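Adapter protein mecA 1 (Bacillus subtilis, PDB 3JTP) acts as an adaptor that delivers unfolded, aggregated and regulatory proteins such as ComK to the ClpC protease, the domain here being its C-terminal, ClpC-interacting part. Local coordinates at residues F13-F16 with E17-I20. The protein carries 3 engineered substitutions. Residues are numbered along the deposited sequence; the frame is centred on the assembly and turned at random.
Sequences FGDF and EDVI
The turn from strand 8-13 into helix 16-24 of this C-terminal domain folds Phe13 back onto Asp18 and Val19 in the helix's first turn. Val19's short branched methyl fits close over the flat Phe13 ring: Val19 CG2 lies 3.5 Å from Phe13 CG, set off-centre over one face in a CH-pi contact, while Asp18 CB sits in plane at the ring's edge. With CG anti to its carbonyl carbon (chi1 -65°), Phe13 brings its ring against the Asp18-Val19 side of the helix, where Leu43 and Tyr65 also touch it. Replacing Phe13 by an alanine is likely to leave Val19 CG2 without an aromatic face to pack on and to open a gap between strand and helix. Asp15 O accepts a bent bond from Asp18 N (3.1 Å), the donor above the carbonyl plane; Ile20 N to Phe16 O is a nearly straight (170°) i to i+4 bond. Ile20's arm is long enough to follow the Phe16 ring, CG1 over a face and Ile20 CD1 3.8 Å from Phe16 CE2. A water accepts from Gly14 N and donates to Asp18 OD2. Asp15 OD1 comes within 3.1 Å of Asp18 OD2, a closeness that probably raises the proton affinity of one carboxylate.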
ATOM      1  N   PHE A  13       5.495  -3.859  -3.875  1.00 39.49           N
ATOM      2  CA  PHE A  13       5.414  -5.255  -3.451  1.00 41.31           C
ATOM      3  C   PHE A  13       5.838  -6.167  -4.584  1.00 37.94           C
ATOM      4  O   PHE A  13       5.381  -6.012  -5.706  1.00 38.52           O
ATOM      5  CB  PHE A  13       3.982  -5.609  -3.038  1.00 38.82           C
ATOM      6  CG  PHE A  13       3.497  -4.867  -1.828  1.00 40.18           C
ATOM      7  CD1 PHE A  13       3.366  -5.513  -0.605  1.00 39.63           C
ATOM      8  CD2 PHE A  13       3.163  -3.518  -1.909  1.00 40.16           C
ATOM      9  CE1 PHE A  13       2.907  -4.836   0.510  1.00 37.44           C
ATOM     10  CE2 PHE A  13       2.705  -2.825  -0.783  1.00 41.97           C
ATOM     11  CZ  PHE A  13       2.580  -3.494   0.427  1.00 39.99           C
ATOM     12  N   GLY A  14       6.691  -7.136  -4.273  1.00 41.61           N
ATOM     13  CA  GLY A  14       7.125  -8.105  -5.263  1.00 44.57           C
ATOM     14  C   GLY A  14       6.012  -9.023  -5.750  1.00 44.79           C
ATOM     15  O   GLY A  14       6.068  -9.523  -6.864  1.00 45.05           O
ATOM     16  N   ASP A  15       4.999  -9.261  -4.923  1.00 41.39           N
ATOM     17  CA  ASP A  15       3.861 -10.034  -5.401  1.00 42.54           C
ATOM     18  C   ASP A  15       2.585  -9.815  -4.592  1.00 40.06           C
ATOM     19  O   ASP A  15       2.613  -9.306  -3.481  1.00 40.49           O
ATOM     20  CB  ASP A  15       4.201 -11.524  -5.488  1.00 44.28           C
ATOM     21  CG  ASP A  15       4.394 -12.154  -4.122  1.00 49.28           C
ATOM     22  OD1 ASP A  15       4.546 -11.389  -3.145  1.00 48.58           O
ATOM     23  OD2 ASP A  15       4.397 -13.405  -4.023  1.00 53.43           O
ATOM     24  N   PHE A  16       1.465 -10.203  -5.174  1.00 38.72           N
ATOM     25  CA  PHE A  16       0.178  -9.970  -4.552  1.00 40.44           C
ATOM     26  C   PHE A  16       0.023 -10.603  -3.159  1.00 41.75           C
ATOM     27  O   PHE A  16      -0.654 -10.034  -2.310  1.00 39.70           O
ATOM     28  CB  PHE A  16      -0.955 -10.418  -5.476  1.00 40.92           C
ATOM     29  CG  PHE A  16      -2.265  -9.831  -5.118  1.00 35.48           C
ATOM     30  CD1 PHE A  16      -2.392  -8.464  -4.983  1.00 37.35           C
ATOM     31  CD2 PHE A  16      -3.359 -10.636  -4.889  1.00 37.38           C
ATOM     32  CE1 PHE A  16      -3.595  -7.894  -4.625  1.00 37.80           C
ATOM     33  CE2 PHE A  16      -4.565 -10.087  -4.537  1.00 38.63           C
ATOM     34  CZ  PHE A  16      -4.689  -8.708  -4.410  1.00 41.51           C
ATOM     35  N   GLU A  17       0.637 -11.759  -2.913  1.00 39.08           N
ATOM     36  CA  GLU A  17       0.453 -12.408  -1.613  1.00 40.12           C
ATOM     37  C   GLU A  17       0.944 -11.499  -0.501  1.00 40.36           C
ATOM     38  O   GLU A  17       0.361 -11.466   0.576  1.00 42.33           O
ATOM     39  CB  GLU A  17       1.138 -13.782  -1.517  1.00 43.93           C
ATOM     40  CG  GLU A  17       1.076 -14.618  -2.791  1.00 49.07           C
ATOM     41  CD  GLU A  17      -0.345 -14.947  -3.221  1.00 53.55           C
ATOM     42  OE1 GLU A  17      -0.547 -15.264  -4.424  1.00 49.02           O
ATOM     43  OE2 GLU A  17      -1.249 -14.900  -2.346  1.00 51.63           O
ATOM     44  N   ASP A  18       2.006 -10.747  -0.759  1.00 37.22           N
ATOM     45  CA  ASP A  18       2.549  -9.878   0.269  1.00 36.83           C
ATOM     46  C   ASP A  18       1.613  -8.710   0.546  1.00 38.75           C
ATOM     47  O   ASP A  18       1.555  -8.234   1.668  1.00 38.40           O
ATOM     48  CB  ASP A  18       3.942  -9.375  -0.106  1.00 40.11           C
ATOM     49  CG  ASP A  18       4.998 -10.483  -0.053  1.00 44.24           C
ATOM     50  OD1 ASP A  18       4.711 -11.534   0.557  1.00 42.71           O
ATOM     51  OD2 ASP A  18       6.099 -10.308  -0.627  1.00 41.56           O
ATOM     52  N   VAL A  19       0.891  -8.248  -0.471  1.00 37.46           N
ATOM     53  CA  VAL A  19      -0.160  -7.245  -0.246  1.00 37.19           C
ATOM     54  C   VAL A  19      -1.261  -7.808   0.667  1.00 37.50           C
ATOM     55  O   VAL A  19      -1.607  -7.192   1.665  1.00 38.42           O
ATOM     56  CB  VAL A  19      -0.777  -6.735  -1.560  1.00 38.78           C
ATOM     57  CG1 VAL A  19      -1.832  -5.636  -1.267  1.00 36.10           C
ATOM     58  CG2 VAL A  19       0.338  -6.213  -2.520  1.00 35.77           C
ATOM     59  N   ILE A  20      -1.781  -8.991   0.337  1.00 38.65           N
ATOM     60  CA  ILE A  20      -2.790  -9.661   1.158  1.00 36.37           C
ATOM     61  C   ILE A  20      -2.297  -9.831   2.609  1.00 41.30           C
ATOM     62  O   ILE A  20      -3.010  -9.466   3.544  1.00 39.81           O
ATOM     63  CB  ILE A  20      -3.177 -11.033   0.584  1.00 35.85           C
ATOM     64  CG1 ILE A  20      -3.781 -10.890  -0.812  1.00 34.72           C
ATOM     65  CG2 ILE A  20      -4.180 -11.767   1.499  1.00 38.00           C
ATOM     66  CD1 ILE A  20      -3.971 -12.249  -1.505  1.00 38.29           C
TER
HETATM   67  O   HOH W   1       6.972  -7.903  -1.468  1.00 40.61           O